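Local structure of retinol dehydratase (Spodoptera frugiperda, 1FMJ) at residues A[35-38]-A[43-46]; A[163-168]-A[222-227]; A[229-234]-A[243-248]. The protein is a retinol dehydratase of the sulfotransferase family that binds retinol and adenosine-3',5'-diphosphate and probably dehydrates retinol by way of a sulfated intermediate. All coordinates share one frame; numbering follows the deposited sequence.

Interaction 1: residues A[35-38]-A[43-46]; sequences YVKL and YMVY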
loop_
_atom_site.group_PDB
_atom_site.type_symbol
_atom_site.label_atom_id
_atom_site.label_comp_id
_atom_site.label_asym_id
_atom_site.label_seq_id
_atom_site.Cartn_x
_atom_site.Cartn_y
_atom_site.Cartn_z
ATOM N N TYR A 35 5.565 9.894 -13.318
ATOM C CA TYR A 35 5.705 8.440 -13.447
ATOM C C TYR A 35 6.495 7.991 -14.686
ATOM O O TYR A 35 6.855 8.793 -15.550
ATOM C CB TYR A 35 4.335 7.761 -13.554
ATOM C CG TYR A 35 3.370 7.943 -12.403
ATOM C CD1 TYR A 35 2.407 8.949 -12.429
ATOM C CD2 TYR A 35 3.349 7.042 -11.339
ATOM C CE1 TYR A 35 1.442 9.046 -11.440
ATOM C CE2 TYR A 35 2.384 7.133 -10.338
ATOM C CZ TYR A 35 1.433 8.134 -10.400
ATOM O OH TYR A 35 0.459 8.214 -9.442
ATOM N N VAL A 36 6.739 6.684 -14.740
ATOM C CA VAL A 36 7.393 6.002 -15.851
ATOM C C VAL A 36 6.945 4.554 -15.718
ATOM O O VAL A 36 6.717 4.070 -14.604
ATOM C CB VAL A 36 8.943 6.040 -15.793
ATOM C CG1 VAL A 36 9.441 7.476 -15.876
ATOM C CG2 VAL A 36 9.441 5.344 -14.536
ATOM N N LYS A 37 6.782 3.880 -16.850
ATOM C CA LYS A 37 6.372 2.480 -16.873
ATOM C C LYS A 37 7.620 1.652 -16.569
ATOM O O LYS A 37 8.705 1.964 -17.062
ATOM C CB LYS A 37 5.841 2.116 -18.260
ATOM C CG LYS A 37 4.392 1.632 -18.308
ATOM C CD LYS A 37 3.401 2.748 -18.056
ATOM C CE LYS A 37 1.977 2.322 -18.422
ATOM N NZ LYS A 37 1.450 1.204 -17.576
ATOM N N LEU A 38 7.478 0.599 -15.774
ATOM C CA LEU A 38 8.639 -0.217 -15.425
ATOM C C LEU A 38 8.463 -1.699 -15.706
ATOM O O LEU A 38 7.494 -2.308 -15.270
ATOM C CB LEU A 38 8.994 -0.024 -13.944
ATOM C CG LEU A 38 10.240 -0.770 -13.455
ATOM C CD1 LEU A 38 11.412 -0.408 -14.368
ATOM C CD2 LEU A 38 10.551 -0.410 -12.005
ATOM N N TYR A 43 4.693 -1.498 -14.876
ATOM C CA TYR A 43 4.203 -1.089 -13.566
ATOM C C TYR A 43 4.436 0.404 -13.399
ATOM O O TYR A 43 5.542 0.908 -13.623
ATOM C CB TYR A 43 4.923 -1.848 -12.439
ATOM C CG TYR A 43 4.440 -3.275 -12.227
ATOM C CD1 TYR A 43 5.278 -4.359 -12.478
ATOM C CD2 TYR A 43 3.156 -3.535 -11.739
ATOM C CE1 TYR A 43 4.854 -5.678 -12.244
ATOM C CE2 TYR A 43 2.722 -4.847 -11.504
ATOM C CZ TYR A 43 3.578 -5.909 -11.759
ATOM O OH TYR A 43 3.165 -7.198 -11.541
ATOM N N MET A 44 3.377 1.115 -13.024
ATOM C CA MET A 44 3.460 2.546 -12.817
ATOM C C MET A 44 4.275 2.870 -11.561
ATOM O O MET A 44 3.838 2.591 -10.443
ATOM C CB MET A 44 2.051 3.127 -12.687
ATOM C CG MET A 44 1.280 3.216 -13.991
ATOM S SD MET A 44 2.005 4.414 -15.120
ATOM C CE MET A 44 1.134 5.921 -14.641
ATOM N N VAL A 45 5.460 3.449 -11.736
ATOM C CA VAL A 45 6.264 3.809 -10.577
ATOM C C VAL A 45 6.674 5.266 -10.642
ATOM O O VAL A 45 6.969 5.800 -11.717
ATOM C CB VAL A 45 7.544 2.913 -10.430
ATOM C CG1 VAL A 45 7.145 1.445 -10.323
ATOM C CG2 VAL A 45 8.483 3.118 -11.599
ATOM N N TYR A 46 6.660 5.924 -9.486
ATOM C CA TYR A 46 7.064 7.319 -9.417
ATOM C C TYR A 46 8.521 7.354 -9.868
ATOM O O TYR A 46 9.329 6.538 -9.425
ATOM C CB TYR A 46 6.916 7.840 -7.984
ATOM C CG TYR A 46 5.499 8.259 -7.638
ATOM C CD1 TYR A 46 4.767 7.587 -6.662
ATOM C CD2 TYR A 46 4.901 9.334 -8.285
ATOM C CE1 TYR A 46 3.470 7.981 -6.337
ATOM C CE2 TYR A 46 3.609 9.739 -7.968
ATOM C CZ TYR A 46 2.901 9.060 -6.994
ATOM O OH TYR A 46 1.634 9.475 -6.677
#

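Interaction 2: residues A[163-168]-A[222-227]; sequences THLPLS and YTLTPY. With RTL (retinol), chain H.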
loop_
_atom_site.group_PDB
_atom_site.type_symbol
_atom_site.label_atom_id
_atom_site.label_comp_id
_atom_site.label_asym_id
_atom_site.label_seq_id
_atom_site.Cartn_x
_atom_site.Cartn_y
_atom_site.Cartn_z
ATOM N N THR A 163 5.270 -2.915 2.096
ATOM C CA THR A 163 5.549 -2.578 0.710
ATOM C C THR A 163 4.352 -2.762 -0.201
ATOM O O THR A 163 3.473 -3.591 0.056
ATOM C CB THR A 163 6.730 -3.421 0.131
ATOM O OG1 THR A 163 7.079 -2.920 -1.168
ATOM C CG2 THR A 163 6.333 -4.879 -0.018
ATOM N N HIS A 164 4.320 -1.965 -1.261
ATOM C CA HIS A 164 3.273 -2.066 -2.255
ATOM C C HIS A 164 3.958 -2.482 -3.557
ATOM O O HIS A 164 3.395 -2.370 -4.635
ATOM C CB HIS A 164 2.535 -0.728 -2.416
ATOM C CG HIS A 164 1.847 -0.268 -1.166
ATOM N ND1 HIS A 164 0.995 -1.077 -0.446
ATOM C CD2 HIS A 164 1.895 0.912 -0.502
ATOM C CE1 HIS A 164 0.547 -0.417 0.609
ATOM N NE2 HIS A 164 1.077 0.793 0.598
ATOM N N LEU A 165 5.192 -2.966 -3.457
ATOM C CA LEU A 165 5.881 -3.394 -4.668
ATOM C C LEU A 165 5.505 -4.821 -5.035
ATOM O O LEU A 165 5.426 -5.694 -4.169
ATOM C CB LEU A 165 7.404 -3.296 -4.501
ATOM C CG LEU A 165 7.973 -1.872 -4.461
ATOM C CD1 LEU A 165 9.475 -1.914 -4.278
ATOM C CD2 LEU A 165 7.609 -1.139 -5.737
ATOM N N PRO A 166 5.224 -5.064 -6.325
ATOM C CA PRO A 166 4.869 -6.410 -6.777
ATOM C C PRO A 166 6.137 -7.255 -6.635
ATOM O O PRO A 166 7.248 -6.718 -6.650
ATOM C CB PRO A 166 4.453 -6.186 -8.236
ATOM C CG PRO A 166 5.275 -5.016 -8.646
ATOM C CD PRO A 166 5.167 -4.105 -7.443
ATOM N N LEU A 167 5.976 -8.563 -6.476
ATOM C CA LEU A 167 7.118 -9.448 -6.295
ATOM C C LEU A 167 8.226 -9.351 -7.343
ATOM O O LEU A 167 9.395 -9.498 -7.004
ATOM C CB LEU A 167 6.645 -10.906 -6.189
ATOM C CG LEU A 167 5.694 -11.242 -5.028
ATOM C CD1 LEU A 167 5.402 -12.744 -5.020
ATOM C CD2 LEU A 167 6.315 -10.818 -3.692
ATOM N N SER A 168 7.873 -9.089 -8.601
ATOM C CA SER A 168 8.872 -9.015 -9.669
ATOM C C SER A 168 9.902 -7.892 -9.547
ATOM O O SER A 168 10.934 -7.916 -10.228
ATOM C CB SER A 168 8.181 -8.931 -11.031
ATOM O OG SER A 168 7.404 -7.761 -11.133
ATOM N N TYR A 222 -2.445 4.261 -12.798
ATOM C CA TYR A 222 -2.288 4.830 -11.470
ATOM C C TYR A 222 -1.134 4.107 -10.796
ATOM O O TYR A 222 -0.647 3.084 -11.288
ATOM C CB TYR A 222 -3.554 4.714 -10.614
ATOM C CG TYR A 222 -3.432 5.509 -9.321
ATOM C CD1 TYR A 222 -3.235 6.893 -9.343
ATOM C CD2 TYR A 222 -3.439 4.868 -8.089
ATOM C CE1 TYR A 222 -3.041 7.615 -8.149
ATOM C CE2 TYR A 222 -3.246 5.568 -6.904
ATOM C CZ TYR A 222 -3.045 6.935 -6.935
ATOM O OH TYR A 222 -2.830 7.606 -5.757
ATOM N N THR A 223 -0.697 4.659 -9.675
ATOM C CA THR A 223 0.429 4.132 -8.909
ATOM C C THR A 223 0.448 2.616 -8.685
ATOM O O THR A 223 -0.483 2.031 -8.139
ATOM C CB THR A 223 0.521 4.854 -7.543
ATOM O OG1 THR A 223 0.467 6.274 -7.760
ATOM C CG2 THR A 223 1.834 4.508 -6.833
ATOM N N LEU A 224 1.545 2.010 -9.129
ATOM C CA LEU A 224 1.816 0.581 -9.024
ATOM C C LEU A 224 0.867 -0.407 -9.694
ATOM O O LEU A 224 0.911 -1.604 -9.404
ATOM C CB LEU A 224 2.067 0.201 -7.557
ATOM C CG LEU A 224 3.396 0.786 -7.037
ATOM C CD1 LEU A 224 3.581 0.453 -5.580
ATOM C CD2 LEU A 224 4.573 0.232 -7.854
ATOM N N THR A 225 0.013 0.089 -10.590
ATOM C CA THR A 225 -0.861 -0.786 -11.367
ATOM C C THR A 225 0.090 -1.183 -12.519
ATOM O O THR A 225 1.203 -0.654 -12.602
ATOM C CB THR A 225 -2.082 -0.019 -11.949
ATOM O OG1 THR A 225 -1.626 1.085 -12.746
ATOM C CG2 THR A 225 -2.979 0.497 -10.819
ATOM N N PRO A 226 -0.327 -2.083 -13.433
ATOM C CA PRO A 226 -1.594 -2.809 -13.590
ATOM C C PRO A 226 -2.000 -3.537 -12.318
ATOM O O PRO A 226 -1.231 -4.319 -11.778
ATOM C CB PRO A 226 -1.295 -3.784 -14.729
ATOM C CG PRO A 226 -0.251 -3.062 -15.536
ATOM C CD PRO A 226 0.644 -2.528 -14.451
ATOM N N TYR A 227 -3.215 -3.284 -11.853
ATOM C CA TYR A 227 -3.706 -3.917 -10.644
ATOM C C TYR A 227 -3.653 -5.451 -10.662
ATOM O O TYR A 227 -3.109 -6.076 -9.751
ATOM C CB TYR A 227 -5.141 -3.480 -10.362
ATOM C CG TYR A 227 -5.760 -4.272 -9.235
ATOM C CD1 TYR A 227 -5.473 -3.969 -7.908
ATOM C CD2 TYR A 227 -6.577 -5.372 -9.500
ATOM C CE1 TYR A 227 -5.979 -4.744 -6.869
ATOM C CE2 TYR A 227 -7.091 -6.158 -8.463
ATOM C CZ TYR A 227 -6.785 -5.841 -7.157
ATOM O OH TYR A 227 -7.260 -6.633 -6.131
HETATM C C1 RTL H . 3.420 14.500 0.238
HETATM C C2 RTL H . 4.064 15.443 -0.828
HETATM C C3 RTL H . 5.587 15.455 -0.771
HETATM C C4 RTL H . 6.618 14.788 0.136
HETATM C C5 RTL H . 5.811 13.929 1.112
HETATM C C6 RTL H . 4.420 13.758 1.203
HETATM C C7 RTL H . 3.779 12.869 2.208
HETATM C C8 RTL H . 3.642 11.518 2.061
HETATM C C9 RTL H . 3.009 10.632 3.047
HETATM C C10 RTL H . 2.948 9.283 2.748
HETATM C C11 RTL H . 2.382 8.157 3.522
HETATM C C12 RTL H . 1.580 7.358 2.741
HETATM C C13 RTL H . 0.775 6.137 2.952
HETATM C C14 RTL H . -0.017 5.372 2.142
HETATM C C15 RTL H . 0.570 4.197 1.477
HETATM O O1 RTL H . 0.487 3.074 2.247
HETATM C C16 RTL H . 2.626 13.558 -0.689
HETATM C C17 RTL H . 2.424 15.430 0.948
HETATM C C18 RTL H . 6.772 13.234 2.089
HETATM C C19 RTL H . 2.442 11.219 4.353
HETATM C C20 RTL H . 0.945 5.752 4.431
#

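Interaction 3: residues A[229-234]-A[243-248]; sequences EHVKEA and MLFLFY. With A3P (adenosine-3'-5'-diphosphate), chain G.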
loop_
_atom_site.group_PDB
_atom_site.type_symbol
_atom_site.label_atom_id
_atom_site.label_comp_id
_atom_site.label_asym_id
_atom_site.label_seq_id
_atom_site.Cartn_x
_atom_site.Cartn_y
_atom_site.Cartn_z
ATOM N N GLU A 229 -1.904 -7.537 -12.523
ATOM C CA GLU A 229 -0.571 -8.126 -12.642
ATOM C C GLU A 229 0.062 -8.156 -11.253
ATOM O O GLU A 229 0.799 -9.082 -10.906
ATOM C CB GLU A 229 0.304 -7.316 -13.599
ATOM C CG GLU A 229 -0.174 -7.346 -15.051
ATOM C CD GLU A 229 -0.545 -8.747 -15.504
ATOM O OE1 GLU A 229 0.244 -9.682 -15.237
ATOM O OE2 GLU A 229 -1.620 -8.917 -16.124
ATOM N N HIS A 230 -0.245 -7.142 -10.452
ATOM C CA HIS A 230 0.287 -7.044 -9.088
ATOM C C HIS A 230 -0.257 -8.207 -8.260
ATOM O O HIS A 230 0.498 -8.942 -7.616
ATOM C CB HIS A 230 -0.126 -5.692 -8.477
ATOM C CG HIS A 230 0.612 -5.327 -7.224
ATOM N ND1 HIS A 230 0.576 -6.101 -6.085
ATOM C CD2 HIS A 230 1.355 -4.236 -6.916
ATOM C CE1 HIS A 230 1.260 -5.501 -5.126
ATOM N NE2 HIS A 230 1.742 -4.367 -5.605
ATOM N N VAL A 231 -1.572 -8.391 -8.298
ATOM C CA VAL A 231 -2.216 -9.475 -7.557
ATOM C C VAL A 231 -1.804 -10.856 -8.058
ATOM O O VAL A 231 -1.499 -11.744 -7.264
ATOM C CB VAL A 231 -3.745 -9.394 -7.661
ATOM C CG1 VAL A 231 -4.387 -10.579 -6.923
ATOM C CG2 VAL A 231 -4.241 -8.071 -7.081
ATOM N N LYS A 232 -1.817 -11.045 -9.374
ATOM C CA LYS A 232 -1.470 -12.344 -9.940
ATOM C C LYS A 232 -0.085 -12.847 -9.536
ATOM O O LYS A 232 0.095 -14.033 -9.292
ATOM C CB LYS A 232 -1.608 -12.309 -11.467
ATOM C CG LYS A 232 -3.053 -12.137 -11.911
ATOM C CD LYS A 232 -3.237 -12.380 -13.390
ATOM C CE LYS A 232 -4.709 -12.347 -13.743
ATOM N NZ LYS A 232 -4.928 -12.751 -15.146
ATOM N N GLU A 233 0.886 -11.948 -9.454
ATOM C CA GLU A 233 2.237 -12.341 -9.068
ATOM C C GLU A 233 2.279 -12.957 -7.681
ATOM O O GLU A 233 3.036 -13.892 -7.431
ATOM C CB GLU A 233 3.174 -11.141 -9.107
ATOM C CG GLU A 233 3.715 -10.824 -10.480
ATOM C CD GLU A 233 4.794 -9.767 -10.421
ATOM O OE1 GLU A 233 5.511 -9.734 -9.400
ATOM O OE2 GLU A 233 4.935 -8.980 -11.388
ATOM N N ALA A 234 1.467 -12.427 -6.772
ATOM C CA ALA A 234 1.425 -12.946 -5.412
ATOM C C ALA A 234 0.571 -14.195 -5.381
ATOM O O ALA A 234 0.879 -15.154 -4.675
ATOM C CB ALA A 234 0.848 -11.907 -4.466
ATOM N N MET A 243 4.482 -17.671 2.204
ATOM C CA MET A 243 3.539 -16.705 1.655
ATOM C C MET A 243 2.136 -16.970 2.175
ATOM O O MET A 243 1.677 -18.111 2.185
ATOM C CB MET A 243 3.529 -16.763 0.126
ATOM C CG MET A 243 2.347 -16.029 -0.522
ATOM S SD MET A 243 2.354 -14.227 -0.277
ATOM C CE MET A 243 3.177 -13.709 -1.749
ATOM N N LEU A 244 1.465 -15.908 2.610
ATOM C CA LEU A 244 0.102 -16.013 3.106
ATOM C C LEU A 244 -0.751 -14.996 2.360
ATOM O O LEU A 244 -0.699 -13.799 2.649
ATOM C CB LEU A 244 0.041 -15.738 4.616
ATOM C CG LEU A 244 -1.375 -15.682 5.208
ATOM C CD1 LEU A 244 -2.052 -17.030 5.044
ATOM C CD2 LEU A 244 -1.322 -15.296 6.681
ATOM N N PHE A 245 -1.515 -15.479 1.385
ATOM C CA PHE A 245 -2.392 -14.626 0.591
ATOM C C PHE A 245 -3.730 -14.529 1.319
ATOM O O PHE A 245 -4.337 -15.548 1.633
ATOM C CB PHE A 245 -2.617 -15.253 -0.789
ATOM C CG PHE A 245 -3.134 -14.296 -1.828
ATOM C CD1 PHE A 245 -2.269 -13.738 -2.765
ATOM C CD2 PHE A 245 -4.493 -13.993 -1.905
ATOM C CE1 PHE A 245 -2.739 -12.901 -3.768
ATOM C CE2 PHE A 245 -4.979 -13.153 -2.906
ATOM C CZ PHE A 245 -4.101 -12.605 -3.844
ATOM N N LEU A 246 -4.184 -13.307 1.588
ATOM C CA LEU A 246 -5.449 -13.107 2.271
ATOM C C LEU A 246 -6.293 -12.080 1.533
ATOM O O LEU A 246 -5.778 -11.281 0.751
ATOM C CB LEU A 246 -5.215 -12.622 3.706
ATOM C CG LEU A 246 -4.379 -13.495 4.641
ATOM C CD1 LEU A 246 -4.240 -12.801 5.984
ATOM C CD2 LEU A 246 -5.049 -14.871 4.803
ATOM N N PHE A 247 -7.596 -12.109 1.785
ATOM C CA PHE A 247 -8.510 -11.163 1.165
ATOM C C PHE A 247 -9.091 -10.253 2.237
ATOM O O PHE A 247 -9.551 -10.722 3.278
ATOM C CB PHE A 247 -9.650 -11.884 0.440
ATOM C CG PHE A 247 -9.227 -12.574 -0.826
ATOM C CD1 PHE A 247 -8.986 -13.939 -0.842
ATOM C CD2 PHE A 247 -9.072 -11.855 -2.004
ATOM C CE1 PHE A 247 -8.599 -14.581 -2.015
ATOM C CE2 PHE A 247 -8.684 -12.487 -3.180
ATOM C CZ PHE A 247 -8.449 -13.852 -3.185
ATOM N N TYR A 248 -9.071 -8.952 1.974
ATOM C CA TYR A 248 -9.585 -7.966 2.916
ATOM C C TYR A 248 -11.012 -8.291 3.355
ATOM O O TYR A 248 -11.385 -8.074 4.504
ATOM C CB TYR A 248 -9.541 -6.583 2.274
ATOM C CG TYR A 248 -10.262 -5.513 3.059
ATOM C CD1 TYR A 248 -9.726 -4.995 4.240
ATOM C CD2 TYR A 248 -11.486 -5.024 2.625
ATOM C CE1 TYR A 248 -10.401 -4.007 4.963
ATOM C CE2 TYR A 248 -12.163 -4.045 3.334
ATOM C CZ TYR A 248 -11.619 -3.541 4.495
ATOM O OH TYR A 248 -12.299 -2.554 5.169
HETATM P P1 A3P G . -11.611 2.196 3.063
HETATM O O1P A3P G . -11.059 3.353 2.338
HETATM O O2P A3P G . -12.247 2.605 4.333
HETATM O O3P A3P G . -12.586 1.481 2.226
HETATM P P2 A3P G . -4.356 0.036 3.543
HETATM O O4P A3P G . -3.985 -0.085 4.963
HETATM O O5P A3P G . -3.752 -1.056 2.750
HETATM O O6P A3P G . -3.935 1.369 3.024
HETATM O "O5'" A3P G . -5.926 -0.079 3.415
HETATM C "C5'" A3P G . -6.797 0.846 4.044
HETATM C "C4'" A3P G . -8.247 0.354 3.999
HETATM O "O4'" A3P G . -8.455 -0.526 5.140
HETATM C "C3'" A3P G . -9.258 1.489 4.170
HETATM O "O3'" A3P G . -10.434 1.178 3.387
HETATM C "C2'" A3P G . -9.426 1.510 5.676
HETATM O "O2'" A3P G . -10.494 2.278 6.221
HETATM C "C1'" A3P G . -9.495 0.018 5.962
HETATM N N9 A3P G . -9.245 -0.301 7.374
HETATM C C8 A3P G . -8.233 0.140 8.212
HETATM N N7 A3P G . -8.282 -0.330 9.430
HETATM C C5 A3P G . -9.405 -1.147 9.416
HETATM C C6 A3P G . -10.040 -1.969 10.411
HETATM N N6 A3P G . -9.585 -2.086 11.663
HETATM N N1 A3P G . -11.183 -2.679 10.049
HETATM C C2 A3P G . -11.682 -2.588 8.773
HETATM N N3 A3P G . -11.170 -1.843 7.745
HETATM C C4 A3P G . -10.025 -1.144 8.139
#

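Interaction 1: residues A[35-38]-A[43-46]
The ring of Tyr35 is sandwiched between Met44 on one face and the ring of Tyr46 on the other. Met44 CE sits over the first face, toward the rim, and is 3.8 Å from Tyr35 CG. The sulfur is farther off and oblique, so the methyl makes the closer part of this Met-aromatic contact. On the opposite face the Tyr46 ring forms an offset stack, with centroids 4.5 Å apart and planes 17° from parallel. Tyr46 CE2 lies 3.6 Å from Tyr35 CZ, and both side chains point the same way. The backbone of Val45 meets the Tyr35 edge, near its plane. Met44 reaches the ring because its chain folds at chi2 and again at chi3. The same fold turns its SD toward Lys37 CD, 3.7 Å away.

The two strands form an antiparallel beta hairpin. Val36 and Val45 exchange two backbone hydrogen bonds, and so do Leu38 and Tyr43. The bond from Val45 N to Val36 O is 3.2 Å long and nearly straight at 175°. Val36, Leu38, Tyr43 and Val45 share one face of the hairpin, where Val36 CG2 and Val45 CG2 touch at 3.8 Å. Lys37 and Met44 share the other face.

Strand 13-14 extends the sheet beyond strand 35-38. The hydroxyl of Tyr35 is hydrogen-bonded to Thr223, and that of Tyr43 to Glu233. An alanine at Tyr35 would remove the ring, and is likely to leave Met44 CE and the Tyr46 ring facing a gap and Thr223 without its hydroxyl mate. The contact therefore joins apolar and aromatic packing to a buried tyrosine hydroxyl whose polar need is met outside the hairpin.

Interaction 2: residues A[163-168]-A[222-227]
Leu224 reaches across to His164, Leu165 and Pro166 and carries this side of the contact alone. Its CB stays 4.1 Å from His164 O, and CG lies about as far from the same oxygen. The chain then forks. CD1 rests against His164 CB at 3.5 Å; it is also modelled 3.0 Å from His164 O, a doubtful closeness for carbon and oxygen. CD2 turns to the next residues, meeting Leu165 CD2 at 3.9 Å and Pro166 CD at a looser 4.4 Å. With CG anti to the carbonyl carbon (chi1 -69°) and chi2 extended, the fork is aimed so that CD1 meets His164 and CD2 meets Leu165 and Pro166.

Leu224 is the third residue of a type II beta turn from Tyr222 to Thr225. The turn is closed by a backbone bond from Thr225 to Tyr222. A cis peptide bond follows before Pro226, which is the N-cap of helix 227-235. Across the contact, Thr163 OG1 accepts a 3.0 Å hydrogen bond from Leu165 N, forming an ST turn just after strand 160-163.

The His164 ring leads away from Leu224 toward the retinol pocket. Its NE2 is 2.9 Å from O1 of retinol, with the oxygen in the ring plane and a nearly straight bond of 168°. Lys162 NZ also bonds to retinol. Ring atom ND1 is held by Ser70 O, which helps to fix the rotation of the ring.

No hydrogen bond crosses between the two segments. They are joined by van der Waals contact, one leucine methyl on His164 and the other on Leu165 and Pro166. The polar atoms of His164 are met elsewhere: O by His230 NE2, ND1 by Ser70 and NE2 by retinol.

Interaction 3: residues A[229-234]-A[243-248]
Phe245 pushes the edge of its ring against Val231 and Ala234 where a helix packs on the parallel sheet of this P-loop-type alpha/beta fold. Helix 227-235 leads through a short connection into strand 243-247, an outermost strand of that sheet. The axes of the two segments come within 10.5 Å, and their directions differ by 134°.

The main bump is the far rim of the Phe245 ring. It fits the hollow between two residues three positions apart, close to one helical turn. Phe245 CZ touches Val231 CG1 at 3.7 Å, and Phe245 CE1 touches Ala234 CB at 3.8 Å. Both methyl carbons lie near the ring plane, so the ring enters edge first and does not lie flat on the helix. Its CG is anti to the backbone N (chi1 -162°), which stands the ring up from the strand.

Ala234 is the low point of the helix surface, since its side chain is one methyl. A second bump uses the same spot: Met243 CE rests 4.0 Å from Ala234 CB. Bends at chi2 and chi3 curl the methionine chain up to the helix.

Beyond the two segments, the ring of Trp235 meets Phe245 edge-to-face, and Tyr182 from the neighbouring strand 179-184 meets it with planes at about 25°. No hydrogen bond joins helix and strand here, and all four touching residues are buried. At the far end of the segment the chain reaches the nucleotide: Tyr248 OH donates to N3 of adenosine-3'-5'-diphosphate over 2.9 Å, with N3 in the plane of the tyrosine ring, at its edge.

The three contacts follow one another along the chain. Interaction 1 is the hairpin, with the Tyr46 side chain about 7 Å from retinol. Interactions 2 and 3 lie within the sulfotransferase domain. Centres of interactions 1 and 2 are 9 Å apart, those of 2 and 3 are 11 Å apart, and those of 1 and 3 are 20 Å apart. Interaction 2 lies between the others, though 1 and 3 also touch through Tyr43 and Glu233. The turn at 222-227 runs straight into helix 227-235. Met44 O bonds to Leu224 N, and Glu233 also bonds to Ser168. These links join the hairpin, the retinol-binding His164 and the helix packed on strand 243-247, which leads to the nucleotide contact of Tyr248.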